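Local atomic coordinates of KLLA0E08119p (Kluyveromyces lactis, PDB entry 3VA7), a protein that probably carboxylates urea to urea-1-carboxylate (allophanate) with ATP, hydrogencarbonate and a protein-bound biotin, in the allophanate route of urea breakdown. Residues L90-I95 against S121-Q126; A366-E371 against D447-I452; V890-D895 against K902-C907. All blocks are in the same frame, centred on the assembly; numbering follows the deposited sequence.

Interaction 1: L90-I95 against S121-Q126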
ATOM      1  N   LEU A  90     -21.361  18.456 -17.272  1.00 53.07           N
ATOM      2  CA  LEU A  90     -21.720  19.713 -17.954  1.00 52.77           C
ATOM      3  C   LEU A  90     -22.576  19.553 -19.207  1.00 52.96           C
ATOM      4  O   LEU A  90     -23.049  20.542 -19.765  1.00 53.17           O
ATOM      5  CB  LEU A  90     -20.458  20.477 -18.337  1.00 52.52           C
ATOM      6  CG  LEU A  90     -19.670  21.054 -17.181  1.00 52.28           C
ATOM      7  CD1 LEU A  90     -18.255  21.381 -17.609  1.00 50.39           C
ATOM      8  CD2 LEU A  90     -20.417  22.259 -16.584  1.00 49.57           C
ATOM      9  N   ASP A  91     -22.765  18.312 -19.648  1.00 53.41           N
ATOM     10  CA  ASP A  91     -23.428  18.024 -20.919  1.00 53.45           C
ATOM     11  C   ASP A  91     -24.894  17.936 -20.630  1.00 52.37           C
ATOM     12  O   ASP A  91     -25.385  16.901 -20.167  1.00 52.11           O
ATOM     13  CB  ASP A  91     -22.896  16.703 -21.545  1.00 54.57           C
ATOM     14  CG  ASP A  91     -23.412  16.455 -22.993  1.00 56.39           C
ATOM     15  OD1 ASP A  91     -22.608  16.592 -23.936  1.00 58.89           O
ATOM     16  OD2 ASP A  91     -24.604  16.109 -23.187  1.00 58.06           O
ATOM     17  N   ILE A  92     -25.584  19.042 -20.892  1.00 51.52           N
ATOM     18  CA  ILE A  92     -27.009  19.154 -20.617  1.00 50.50           C
ATOM     19  C   ILE A  92     -27.788  17.998 -21.241  1.00 51.19           C
ATOM     20  O   ILE A  92     -28.778  17.511 -20.673  1.00 50.99           O
ATOM     21  CB  ILE A  92     -27.561  20.498 -21.118  1.00 49.75           C
ATOM     22  CG1 ILE A  92     -26.854  21.665 -20.392  1.00 49.09           C
ATOM     23  CG2 ILE A  92     -29.090  20.540 -21.011  1.00 47.71           C
ATOM     24  CD1 ILE A  92     -27.275  23.086 -20.832  1.00 45.23           C
ATOM     25  N   ASP A  93     -27.341  17.556 -22.412  1.00 51.88           N
ATOM     26  CA  ASP A  93     -28.157  16.623 -23.180  1.00 52.69           C
ATOM     27  C   ASP A  93     -28.257  15.302 -22.456  1.00 51.77           C
ATOM     28  O   ASP A  93     -29.365  14.757 -22.261  1.00 50.78           O
ATOM     29  CB  ASP A  93     -27.696  16.514 -24.657  1.00 53.47           C
ATOM     30  CG  ASP A  93     -28.565  17.388 -25.589  1.00 57.32           C
ATOM     31  OD1 ASP A  93     -29.141  18.411 -25.095  1.00 58.77           O
ATOM     32  OD2 ASP A  93     -28.715  17.043 -26.789  1.00 59.81           O
ATOM     33  N   LYS A  94     -27.076  14.841 -22.037  1.00 50.92           N
ATOM     34  CA  LYS A  94     -26.898  13.641 -21.255  1.00 50.22           C
ATOM     35  C   LYS A  94     -27.716  13.695 -19.961  1.00 50.83           C
ATOM     36  O   LYS A  94     -28.520  12.770 -19.705  1.00 51.75           O
ATOM     37  CB  LYS A  94     -25.414  13.441 -20.967  1.00 50.29           C
ATOM     38  CG  LYS A  94     -24.591  12.920 -22.166  1.00 47.15           C
ATOM     39  CD  LYS A  94     -23.108  12.912 -21.859  1.00 43.09           C
ATOM     40  CE  LYS A  94     -22.402  11.776 -22.630  1.00 43.98           C
ATOM     41  NZ  LYS A  94     -20.973  11.576 -22.277  1.00 39.04           N
ATOM     42  N   ILE A  95     -27.575  14.795 -19.195  1.00 50.39           N
ATOM     43  CA  ILE A  95     -28.293  15.001 -17.898  1.00 49.23           C
ATOM     44  C   ILE A  95     -29.789  14.849 -18.064  1.00 49.58           C
ATOM     45  O   ILE A  95     -30.441  14.079 -17.343  1.00 50.00           O
ATOM     46  CB  ILE A  95     -27.963  16.385 -17.183  1.00 48.46           C
ATOM     47  CG1 ILE A  95     -26.499  16.494 -16.713  1.00 46.65           C
ATOM     48  CG2 ILE A  95     -28.921  16.671 -16.023  1.00 46.62           C
ATOM     49  CD1 ILE A  95     -25.820  15.182 -16.227  1.00 46.04           C
ATOM     50  N   SER A 121     -31.373  25.691 -16.729  1.00 43.15           N
ATOM     51  CA  SER A 121     -32.630  25.873 -16.000  1.00 43.76           C
ATOM     52  C   SER A 121     -33.831  25.873 -16.962  1.00 44.99           C
ATOM     53  O   SER A 121     -34.842  25.222 -16.692  1.00 44.27           O
ATOM     54  CB  SER A 121     -32.618  27.101 -15.119  1.00 42.23           C
ATOM     55  OG  SER A 121     -33.876  27.226 -14.507  1.00 42.10           O
ATOM     56  N   ASP A 122     -33.663  26.571 -18.096  1.00 46.71           N
ATOM     57  CA  ASP A 122     -34.672  26.686 -19.158  1.00 48.66           C
ATOM     58  C   ASP A 122     -34.979  25.348 -19.889  1.00 48.84           C
ATOM     59  O   ASP A 122     -36.163  25.039 -20.109  1.00 48.24           O
ATOM     60  CB  ASP A 122     -34.290  27.799 -20.179  1.00 49.75           C
ATOM     61  CG  ASP A 122     -34.451  29.247 -19.627  1.00 51.73           C
ATOM     62  OD1 ASP A 122     -35.371  29.548 -18.825  1.00 54.53           O
ATOM     63  OD2 ASP A 122     -33.644  30.109 -20.029  1.00 53.91           O
ATOM     64  N   ARG A 123     -33.936  24.570 -20.244  1.00 49.20           N
ATOM     65  CA  ARG A 123     -34.102  23.182 -20.746  1.00 49.96           C
ATOM     66  C   ARG A 123     -34.967  22.320 -19.828  1.00 51.18           C
ATOM     67  O   ARG A 123     -35.849  21.591 -20.313  1.00 51.33           O
ATOM     68  CB  ARG A 123     -32.754  22.456 -20.964  1.00 49.70           C
ATOM     69  CG  ARG A 123     -32.329  22.208 -22.440  1.00 50.37           C
ATOM     70  CD  ARG A 123     -33.493  21.643 -23.335  1.00 49.76           C
ATOM     71  NE  ARG A 123     -33.479  20.196 -23.641  1.00 47.37           N
ATOM     72  CZ  ARG A 123     -32.413  19.462 -24.007  1.00 44.67           C
ATOM     73  NH1 ARG A 123     -31.204  20.007 -24.136  1.00 41.55           N
ATOM     74  NH2 ARG A 123     -32.564  18.153 -24.248  1.00 44.95           N
ATOM     75  N   CYS A 124     -34.712  22.377 -18.513  1.00 52.01           N
ATOM     76  CA  CYS A 124     -35.573  21.647 -17.556  1.00 53.04           C
ATOM     77  C   CYS A 124     -36.980  22.083 -17.746  1.00 53.90           C
ATOM     78  O   CYS A 124     -37.853  21.250 -17.943  1.00 54.76           O
ATOM     79  CB  CYS A 124     -35.192  21.835 -16.067  1.00 52.78           C
ATOM     80  SG  CYS A 124     -33.632  21.077 -15.682  1.00 49.01           S
ATOM     81  N   SER A 125     -37.207  23.386 -17.694  1.00 55.28           N
ATOM     82  CA  SER A 125     -38.575  23.884 -17.836  1.00 56.94           C
ATOM     83  C   SER A 125     -39.231  23.431 -19.135  1.00 57.26           C
ATOM     84  O   SER A 125     -40.349  22.900 -19.106  1.00 57.00           O
ATOM     85  CB  SER A 125     -38.667  25.403 -17.718  1.00 57.02           C
ATOM     86  OG  SER A 125     -40.034  25.746 -17.519  1.00 56.91           O
ATOM     87  N   GLN A 126     -38.522  23.615 -20.253  1.00 58.14           N
ATOM     88  CA  GLN A 126     -39.084  23.312 -21.600  1.00 58.88           C
ATOM     89  C   GLN A 126     -39.185  21.762 -21.824  1.00 57.97           C
ATOM     90  O   GLN A 126     -39.604  21.283 -22.885  1.00 57.69           O
ATOM     91  CB  GLN A 126     -38.316  24.079 -22.734  1.00 58.91           C
ATOM     92  CG  GLN A 126     -37.432  23.165 -23.610  1.00 61.72           C
ATOM     93  CD  GLN A 126     -36.364  23.880 -24.433  1.00 66.15           C
ATOM     94  OE1 GLN A 126     -35.820  24.928 -24.021  1.00 67.70           O
ATOM     95  NE2 GLN A 126     -36.022  23.289 -25.597  1.00 65.77           N
TER

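Interaction 2: A366-E371 against D447-I452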
ATOM      1  N   ALA A 366     -14.517  23.792   8.211  1.00 32.44           N
ATOM      2  CA  ALA A 366     -13.199  23.797   7.583  1.00 32.39           C
ATOM      3  C   ALA A 366     -13.265  22.872   6.372  1.00 32.53           C
ATOM      4  O   ALA A 366     -13.915  21.803   6.398  1.00 32.03           O
ATOM      5  CB  ALA A 366     -12.105  23.312   8.585  1.00 31.36           C
ATOM      6  N   ARG A 367     -12.599  23.266   5.301  1.00 32.83           N
ATOM      7  CA  ARG A 367     -12.685  22.481   4.088  1.00 33.21           C
ATOM      8  C   ARG A 367     -11.433  21.632   3.892  1.00 33.46           C
ATOM      9  O   ARG A 367     -10.359  22.162   3.558  1.00 33.33           O
ATOM     10  CB  ARG A 367     -12.837  23.423   2.909  1.00 33.26           C
ATOM     11  CG  ARG A 367     -13.952  24.443   2.989  1.00 34.02           C
ATOM     12  CD  ARG A 367     -14.310  24.837   1.536  1.00 34.25           C
ATOM     13  NE  ARG A 367     -15.355  25.843   1.426  1.00 32.70           N
ATOM     14  CZ  ARG A 367     -15.712  26.401   0.272  1.00 35.45           C
ATOM     15  NH1 ARG A 367     -15.115  26.046  -0.855  1.00 34.34           N
ATOM     16  NH2 ARG A 367     -16.656  27.320   0.241  1.00 36.90           N
ATOM     17  N   LEU A 368     -11.563  20.324   4.082  1.00 33.80           N
ATOM     18  CA  LEU A 368     -10.462  19.402   3.829  1.00 34.62           C
ATOM     19  C   LEU A 368     -10.318  19.119   2.354  1.00 35.93           C
ATOM     20  O   LEU A 368     -11.205  18.513   1.752  1.00 35.70           O
ATOM     21  CB  LEU A 368     -10.650  18.076   4.577  1.00 34.60           C
ATOM     22  CG  LEU A 368      -9.450  17.088   4.660  1.00 33.30           C
ATOM     23  CD1 LEU A 368      -8.415  17.509   5.723  1.00 27.95           C
ATOM     24  CD2 LEU A 368      -9.929  15.641   4.929  1.00 29.23           C
ATOM     25  N   TYR A 369      -9.186  19.554   1.796  1.00 37.50           N
ATOM     26  CA  TYR A 369      -8.812  19.347   0.385  1.00 38.46           C
ATOM     27  C   TYR A 369      -7.646  18.358   0.215  1.00 39.13           C
ATOM     28  O   TYR A 369      -6.692  18.358   1.015  1.00 39.17           O
ATOM     29  CB  TYR A 369      -8.385  20.679  -0.251  1.00 38.75           C
ATOM     30  CG  TYR A 369      -9.518  21.648  -0.549  1.00 40.71           C
ATOM     31  CD1 TYR A 369     -10.287  21.487  -1.702  1.00 43.53           C
ATOM     32  CD2 TYR A 369      -9.789  22.740   0.280  1.00 39.42           C
ATOM     33  CE1 TYR A 369     -11.331  22.347  -2.012  1.00 43.21           C
ATOM     34  CE2 TYR A 369     -10.824  23.614  -0.019  1.00 41.03           C
ATOM     35  CZ  TYR A 369     -11.595  23.409  -1.185  1.00 43.39           C
ATOM     36  OH  TYR A 369     -12.659  24.214  -1.551  1.00 44.41           O
ATOM     37  N   ALA A 370      -7.698  17.536  -0.840  1.00 39.70           N
ATOM     38  CA  ALA A 370      -6.546  16.752  -1.287  1.00 39.36           C
ATOM     39  C   ALA A 370      -5.606  17.692  -2.024  1.00 40.77           C
ATOM     40  O   ALA A 370      -5.631  17.808  -3.258  1.00 40.85           O
ATOM     41  CB  ALA A 370      -6.985  15.657  -2.184  1.00 38.71           C
ATOM     42  N   GLU A 371      -4.780  18.386  -1.258  1.00 42.36           N
ATOM     43  CA  GLU A 371      -3.868  19.403  -1.790  1.00 44.45           C
ATOM     44  C   GLU A 371      -2.601  19.444  -0.957  1.00 45.73           C
ATOM     45  O   GLU A 371      -2.621  19.086   0.251  1.00 45.82           O
ATOM     46  CB  GLU A 371      -4.459  20.787  -1.592  1.00 44.36           C
ATOM     47  CG  GLU A 371      -5.156  21.396  -2.722  1.00 44.70           C
ATOM     48  CD  GLU A 371      -5.932  22.606  -2.233  1.00 45.98           C
ATOM     49  OE1 GLU A 371      -5.746  22.937  -1.025  1.00 42.28           O
ATOM     50  OE2 GLU A 371      -6.724  23.188  -3.042  1.00 45.25           O
ATOM     51  N   ASP A 447      -2.960  19.899   8.157  1.00 38.25           N
ATOM     52  CA  ASP A 447      -1.986  20.549   8.990  1.00 39.10           C
ATOM     53  C   ASP A 447      -2.091  22.044   8.801  1.00 39.13           C
ATOM     54  O   ASP A 447      -2.051  22.770   9.760  1.00 39.77           O
ATOM     55  CB  ASP A 447      -0.550  20.086   8.664  1.00 39.51           C
ATOM     56  CG  ASP A 447       0.460  20.650   9.650  1.00 40.28           C
ATOM     57  OD1 ASP A 447       0.319  20.313  10.835  1.00 41.40           O
ATOM     58  OD2 ASP A 447       1.331  21.476   9.267  1.00 41.61           O
ATOM     59  N   TYR A 448      -2.174  22.498   7.562  1.00 39.28           N
ATOM     60  CA  TYR A 448      -2.469  23.906   7.251  1.00 40.09           C
ATOM     61  C   TYR A 448      -3.755  24.416   7.950  1.00 39.49           C
ATOM     62  O   TYR A 448      -3.763  25.461   8.592  1.00 38.98           O
ATOM     63  CB  TYR A 448      -2.600  23.994   5.751  1.00 40.12           C
ATOM     64  CG  TYR A 448      -3.049  25.294   5.205  1.00 42.87           C
ATOM     65  CD1 TYR A 448      -4.360  25.448   4.760  1.00 44.13           C
ATOM     66  CD2 TYR A 448      -2.152  26.361   5.045  1.00 44.41           C
ATOM     67  CE1 TYR A 448      -4.786  26.629   4.200  1.00 46.53           C
ATOM     68  CE2 TYR A 448      -2.567  27.563   4.493  1.00 45.13           C
ATOM     69  CZ  TYR A 448      -3.888  27.691   4.067  1.00 46.99           C
ATOM     70  OH  TYR A 448      -4.350  28.863   3.510  1.00 48.23           O
ATOM     71  N   LEU A 449      -4.819  23.635   7.853  1.00 39.58           N
ATOM     72  CA  LEU A 449      -6.064  23.925   8.567  1.00 40.48           C
ATOM     73  C   LEU A 449      -5.847  24.052  10.058  1.00 40.82           C
ATOM     74  O   LEU A 449      -6.415  24.944  10.675  1.00 41.67           O
ATOM     75  CB  LEU A 449      -7.139  22.841   8.320  1.00 39.79           C
ATOM     76  CG  LEU A 449      -8.179  22.934   7.199  1.00 38.44           C
ATOM     77  CD1 LEU A 449      -7.905  24.050   6.223  1.00 37.48           C
ATOM     78  CD2 LEU A 449      -8.320  21.588   6.503  1.00 36.27           C
ATOM     79  N   ARG A 450      -5.041  23.163  10.629  1.00 41.66           N
ATOM     80  CA  ARG A 450      -4.857  23.060  12.090  1.00 42.60           C
ATOM     81  C   ARG A 450      -4.209  24.313  12.659  1.00 42.98           C
ATOM     82  O   ARG A 450      -4.665  24.905  13.663  1.00 43.12           O
ATOM     83  CB  ARG A 450      -3.980  21.858  12.419  1.00 42.45           C
ATOM     84  CG  ARG A 450      -4.743  20.637  12.811  1.00 41.95           C
ATOM     85  CD  ARG A 450      -3.899  19.466  12.499  1.00 42.12           C
ATOM     86  NE  ARG A 450      -4.665  18.248  12.625  1.00 44.16           N
ATOM     87  CZ  ARG A 450      -4.187  17.057  12.292  1.00 42.91           C
ATOM     88  NH1 ARG A 450      -2.958  16.991  11.812  1.00 44.06           N
ATOM     89  NH2 ARG A 450      -4.920  15.946  12.440  1.00 38.72           N
ATOM     90  N   SER A 451      -3.136  24.681  11.979  1.00 42.92           N
ATOM     91  CA  SER A 451      -2.408  25.895  12.187  1.00 43.51           C
ATOM     92  C   SER A 451      -3.317  27.147  12.104  1.00 43.27           C
ATOM     93  O   SER A 451      -3.257  28.004  13.000  1.00 43.70           O
ATOM     94  CB  SER A 451      -1.258  25.938  11.185  1.00 42.96           C
ATOM     95  OG  SER A 451      -1.053  27.263  10.759  1.00 46.21           O
ATOM     96  N   ILE A 452      -4.157  27.250  11.064  1.00 42.98           N
ATOM     97  CA  ILE A 452      -5.129  28.372  10.982  1.00 42.49           C
ATOM     98  C   ILE A 452      -6.134  28.336  12.119  1.00 42.67           C
ATOM     99  O   ILE A 452      -6.147  29.239  12.923  1.00 42.73           O
ATOM    100  CB  ILE A 452      -5.856  28.456   9.661  1.00 42.44           C
ATOM    101  CG1 ILE A 452      -4.881  28.711   8.520  1.00 40.90           C
ATOM    102  CG2 ILE A 452      -6.876  29.562   9.708  1.00 42.49           C
ATOM    103  CD1 ILE A 452      -5.533  28.578   7.186  1.00 40.53           C
TER

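Interaction 3: V890-D895 against K902-C907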
ATOM      1  N   VAL A 890       5.832 -27.539  10.127  1.00 24.25           N
ATOM      2  CA  VAL A 890       5.435 -26.283  10.759  1.00 23.43           C
ATOM      3  C   VAL A 890       6.681 -25.698  11.301  1.00 23.65           C
ATOM      4  O   VAL A 890       7.573 -26.406  11.811  1.00 23.74           O
ATOM      5  CB  VAL A 890       4.360 -26.457  11.929  1.00 24.44           C
ATOM      6  CG1 VAL A 890       4.802 -27.579  12.944  1.00 24.40           C
ATOM      7  CG2 VAL A 890       4.078 -25.113  12.669  1.00 21.06           C
ATOM      8  N   LEU A 891       6.795 -24.401  11.184  1.00 24.24           N
ATOM      9  CA  LEU A 891       8.016 -23.807  11.652  1.00 24.82           C
ATOM     10  C   LEU A 891       7.687 -23.095  12.957  1.00 25.14           C
ATOM     11  O   LEU A 891       6.706 -22.364  13.041  1.00 25.60           O
ATOM     12  CB  LEU A 891       8.567 -22.872  10.587  1.00 24.75           C
ATOM     13  CG  LEU A 891       9.794 -22.100  11.001  1.00 23.69           C
ATOM     14  CD1 LEU A 891      11.024 -23.004  10.970  1.00 20.97           C
ATOM     15  CD2 LEU A 891       9.932 -20.878  10.140  1.00 17.69           C
ATOM     16  N   ILE A 892       8.514 -23.330  13.962  1.00 24.69           N
ATOM     17  CA  ILE A 892       8.278 -22.821  15.270  1.00 24.75           C
ATOM     18  C   ILE A 892       9.331 -21.804  15.630  1.00 25.11           C
ATOM     19  O   ILE A 892      10.533 -22.146  15.702  1.00 24.64           O
ATOM     20  CB  ILE A 892       8.346 -23.981  16.241  1.00 25.22           C
ATOM     21  CG1 ILE A 892       7.059 -24.767  16.117  1.00 24.29           C
ATOM     22  CG2 ILE A 892       8.450 -23.477  17.683  1.00 24.50           C
ATOM     23  CD1 ILE A 892       7.251 -26.129  16.134  1.00 22.77           C
ATOM     24  N   GLU A 893       8.893 -20.560  15.834  1.00 25.61           N
ATOM     25  CA  GLU A 893       9.826 -19.497  16.162  1.00 27.22           C
ATOM     26  C   GLU A 893       9.832 -19.321  17.641  1.00 28.98           C
ATOM     27  O   GLU A 893       8.739 -19.276  18.281  1.00 30.16           O
ATOM     28  CB  GLU A 893       9.504 -18.155  15.484  1.00 27.42           C
ATOM     29  CG  GLU A 893      10.620 -17.100  15.648  1.00 25.67           C
ATOM     30  CD  GLU A 893      10.255 -15.682  15.138  1.00 27.61           C
ATOM     31  OE1 GLU A 893       9.237 -15.511  14.456  1.00 27.17           O
ATOM     32  OE2 GLU A 893      10.985 -14.705  15.444  1.00 28.03           O
ATOM     33  N   PHE A 894      11.037 -19.213  18.209  1.00 29.27           N
ATOM     34  CA  PHE A 894      11.121 -18.961  19.641  1.00 29.61           C
ATOM     35  C   PHE A 894      11.961 -17.764  20.043  1.00 30.48           C
ATOM     36  O   PHE A 894      12.773 -17.211  19.273  1.00 30.60           O
ATOM     37  CB  PHE A 894      11.556 -20.211  20.416  1.00 29.01           C
ATOM     38  CG  PHE A 894      12.910 -20.803  19.967  1.00 27.19           C
ATOM     39  CD1 PHE A 894      14.048 -20.690  20.793  1.00 24.02           C
ATOM     40  CD2 PHE A 894      13.027 -21.500  18.737  1.00 23.80           C
ATOM     41  CE1 PHE A 894      15.281 -21.249  20.402  1.00 25.55           C
ATOM     42  CE2 PHE A 894      14.257 -22.059  18.310  1.00 20.79           C
ATOM     43  CZ  PHE A 894      15.390 -21.928  19.142  1.00 25.30           C
ATOM     44  N   ASP A 895      11.738 -17.388  21.292  1.00 31.02           N
ATOM     45  CA  ASP A 895      12.502 -16.374  21.983  1.00 31.37           C
ATOM     46  C   ASP A 895      13.479 -17.077  22.933  1.00 31.00           C
ATOM     47  O   ASP A 895      13.095 -17.540  23.991  1.00 31.03           O
ATOM     48  CB  ASP A 895      11.527 -15.526  22.783  1.00 31.19           C
ATOM     49  CG  ASP A 895      12.169 -14.314  23.363  1.00 34.20           C
ATOM     50  OD1 ASP A 895      13.434 -14.299  23.472  1.00 36.00           O
ATOM     51  OD2 ASP A 895      11.398 -13.384  23.708  1.00 34.91           O
ATOM     52  N   LYS A 902      17.200 -26.530  23.293  1.00 30.85           N
ATOM     53  CA  LYS A 902      17.104 -27.872  23.831  1.00 30.91           C
ATOM     54  C   LYS A 902      15.775 -28.054  24.504  1.00 29.11           C
ATOM     55  O   LYS A 902      15.127 -29.070  24.281  1.00 29.16           O
ATOM     56  CB  LYS A 902      18.241 -28.161  24.809  1.00 33.14           C
ATOM     57  CG  LYS A 902      19.549 -28.612  24.148  1.00 39.19           C
ATOM     58  CD  LYS A 902      20.602 -29.000  25.235  1.00 50.45           C
ATOM     59  CE  LYS A 902      21.996 -29.363  24.609  1.00 54.90           C
ATOM     60  NZ  LYS A 902      22.911 -29.947  25.666  1.00 56.46           N
ATOM     61  N   ALA A 903      15.350 -27.049  25.272  1.00 27.12           N
ATOM     62  CA  ALA A 903      14.060 -27.090  25.977  1.00 26.52           C
ATOM     63  C   ALA A 903      12.840 -27.171  25.058  1.00 27.53           C
ATOM     64  O   ALA A 903      11.866 -27.942  25.359  1.00 27.50           O
ATOM     65  CB  ALA A 903      13.913 -25.910  26.964  1.00 24.84           C
ATOM     66  N   LEU A 904      12.864 -26.368  23.967  1.00 27.36           N
ATOM     67  CA  LEU A 904      11.762 -26.347  23.022  1.00 27.46           C
ATOM     68  C   LEU A 904      11.657 -27.724  22.272  1.00 27.34           C
ATOM     69  O   LEU A 904      10.564 -28.324  22.128  1.00 26.36           O
ATOM     70  CB  LEU A 904      11.929 -25.167  22.085  1.00 28.66           C
ATOM     71  CG  LEU A 904      11.072 -25.247  20.830  1.00 31.06           C
ATOM     72  CD1 LEU A 904       9.640 -25.090  21.251  1.00 31.96           C
ATOM     73  CD2 LEU A 904      11.452 -24.179  19.847  1.00 33.47           C
ATOM     74  N   LEU A 905      12.812 -28.258  21.871  1.00 26.90           N
ATOM     75  CA  LEU A 905      12.865 -29.610  21.323  1.00 26.80           C
ATOM     76  C   LEU A 905      12.137 -30.641  22.219  1.00 27.20           C
ATOM     77  O   LEU A 905      11.201 -31.340  21.769  1.00 27.62           O
ATOM     78  CB  LEU A 905      14.302 -30.004  21.074  1.00 25.88           C
ATOM     79  CG  LEU A 905      14.482 -31.379  20.481  1.00 26.33           C
ATOM     80  CD1 LEU A 905      13.659 -31.504  19.202  1.00 27.43           C
ATOM     81  CD2 LEU A 905      16.008 -31.689  20.222  1.00 25.04           C
ATOM     82  N   LYS A 906      12.519 -30.703  23.493  1.00 26.66           N
ATOM     83  CA  LYS A 906      11.856 -31.624  24.398  1.00 26.18           C
ATOM     84  C   LYS A 906      10.344 -31.299  24.613  1.00 25.47           C
ATOM     85  O   LYS A 906       9.542 -32.209  24.606  1.00 24.87           O
ATOM     86  CB  LYS A 906      12.611 -31.718  25.726  1.00 26.24           C
ATOM     87  CG  LYS A 906      14.078 -32.137  25.626  1.00 27.73           C
ATOM     88  CD  LYS A 906      14.737 -32.100  26.997  1.00 30.35           C
ATOM     89  CE  LYS A 906      16.247 -32.273  26.990  1.00 34.24           C
ATOM     90  NZ  LYS A 906      16.826 -31.592  28.226  1.00 34.21           N
ATOM     91  N   CYS A 907       9.916 -30.055  24.787  1.00 25.07           N
ATOM     92  CA  CYS A 907       8.479 -29.929  24.948  1.00 26.87           C
ATOM     93  C   CYS A 907       7.765 -30.472  23.698  1.00 26.81           C
ATOM     94  O   CYS A 907       6.690 -31.152  23.814  1.00 26.88           O
ATOM     95  CB  CYS A 907       8.025 -28.506  25.231  1.00 27.21           C
ATOM     96  SG  CYS A 907       8.735 -27.776  26.701  1.00 33.61           S
TER

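Interaction 1: L90-I95 against S121-Q126
In the N-terminal subdomain of the biotin carboxylase part, where helices pack around a five-stranded parallel sheet, helices 92-101 and 118-125 are joined at the protein surface by a salt bridge between Asp93 and Arg123. Arg123 NH1 donates to Asp93 OD1 over 2.8 Å, and the bond is nearly straight, with an N-H...O angle of 173°. The carboxylate oxygen lies at the edge of the guanidinium, close to its plane, yet the two flat groups are turned 79° against each other. A single oxygen therefore receives the arginine, nearly end-on to its C-O bond, and no paired fork of two bonds forms. The arginine reaches this position by a chain bent at both chi2 and chi3 (-102°). Its stem also packs on Ile92, whose CG2 stands 3.9 Å from Arg123 CG and meets the guanidinium obliquely. Arg123 NE has a second acidic partner in Glu127, so the guanidinium is held by two carboxylates, which probably fix its orientation. A leucine in place of Arg123 would probably leave Asp93 and Glu127 without their shared positive partner at the surface. The first turn of helix 92-101, which carries both Ile92 and Asp93, is fixed by an N-cap: Asp91 OD2 accepts from Lys94 N at 3.0 Å through its anti lone pair.

Interaction 2: A366-E371 against D447-I452
Strand 366-369 and helix 447-452 run nearly antiparallel, their axes 159° apart in direction and 9.4 Å apart at closest approach, with Ala366 and Leu449 holding the nearest pair of CA atoms. The contact is a helix-on-sheet packing in the biotin carboxylase C-terminal domain, where helix 446-454 lies against the antiparallel sheet that contains strand 362-372. Leu449 carries the helix side of it alone. Its branch point sits over the small side chain of Ala366, with Leu449 CG 4.2 Å from Ala366 CB. One methyl, CD2, reaches further along the strand to Leu368, where it lies 4.2 Å from Leu368 CD1, the two leucines crossing at about a right angle. Leu368 CG stands trans to the backbone N (chi1 -168°), and CD1 is the branch brought to this meeting. Between these two apolar touches Leu449 CD2 also approaches the backbone, 3.6 Å from Arg367 O. That carbonyl is not left without a polar partner under the methyl, for Asn445 ND2 donates to it, while Leu434 of helix 423-435 also packs on Leu449. The long side chain of Arg367 leads away from the helix, and its guanidinium is gripped by Glu268 and Glu325. On that side, Arg367 NH1 donates to Tyr369 OH at 3.1 Å, the hydroxyl oxygen lying 5° out of the guanidinium plane.

Interaction 3: V890-D895 against K902-C907
Leu904 points from its helix into the angle between Ile892 and Phe894, two residues of one strand whose side chains emerge on the same face, and it crosses both obliquely. Its methyls divide the work unevenly. CD2 comes up to the ring of Phe894 on a slant and is closest to Phe894 CD2, at 3.3 Å. The same methyl also touches Ile892, with 3.8 Å between Leu904 CD2 and Ile892 CG2, whereas the other branch, CD1, meets Ile892 CG2 at 4.1 Å. With CG swung opposite the backbone N (chi1 164°), Leu904 extends its fork toward the strand. Phe894 takes the less common rotamer in which CG lies between the backbone N and the carbonyl carbon (chi1 57°), which makes the ring stand out from the strand toward the helix, with Ile892 O near its edge. The contact packs a helix on the sheet from which its chain has just come, in the part of the carboxyltransferase domain called subdomain C and D: strand 889-894, flanked by strands 847-852 and 880-885 in a five-stranded antiparallel sheet, is followed after a short connection by helix 901-912, which folds back over the sheet. Leu904 further touches Ile848 and Ile880 on those flanking strands, so one leucine spans three strands. Ile899, in the connection, packs on both Phe894 and Leu904, while Leu908, one turn further along the helix, reaches Ile892.

The three contacts follow one another along the chain without interleaving. Interactions 1 and 2 both belong to the biotin carboxylation region, the first in its N-terminal and the second in its C-terminal domain; their centres are 35 Å apart and their nearest atoms about 17 Å. Interaction 3 lies in the carboxyltransferase part, across the centre of the chain, with its centre 73 Å from interaction 1 and 52 Å from interaction 2. No sheet is shared among them, and each joins elements within its own domain. The separation fits a multidomain enzyme in which biotin, carried on Lys1202, probably shuttles carboxyl groups between distant catalytic domains.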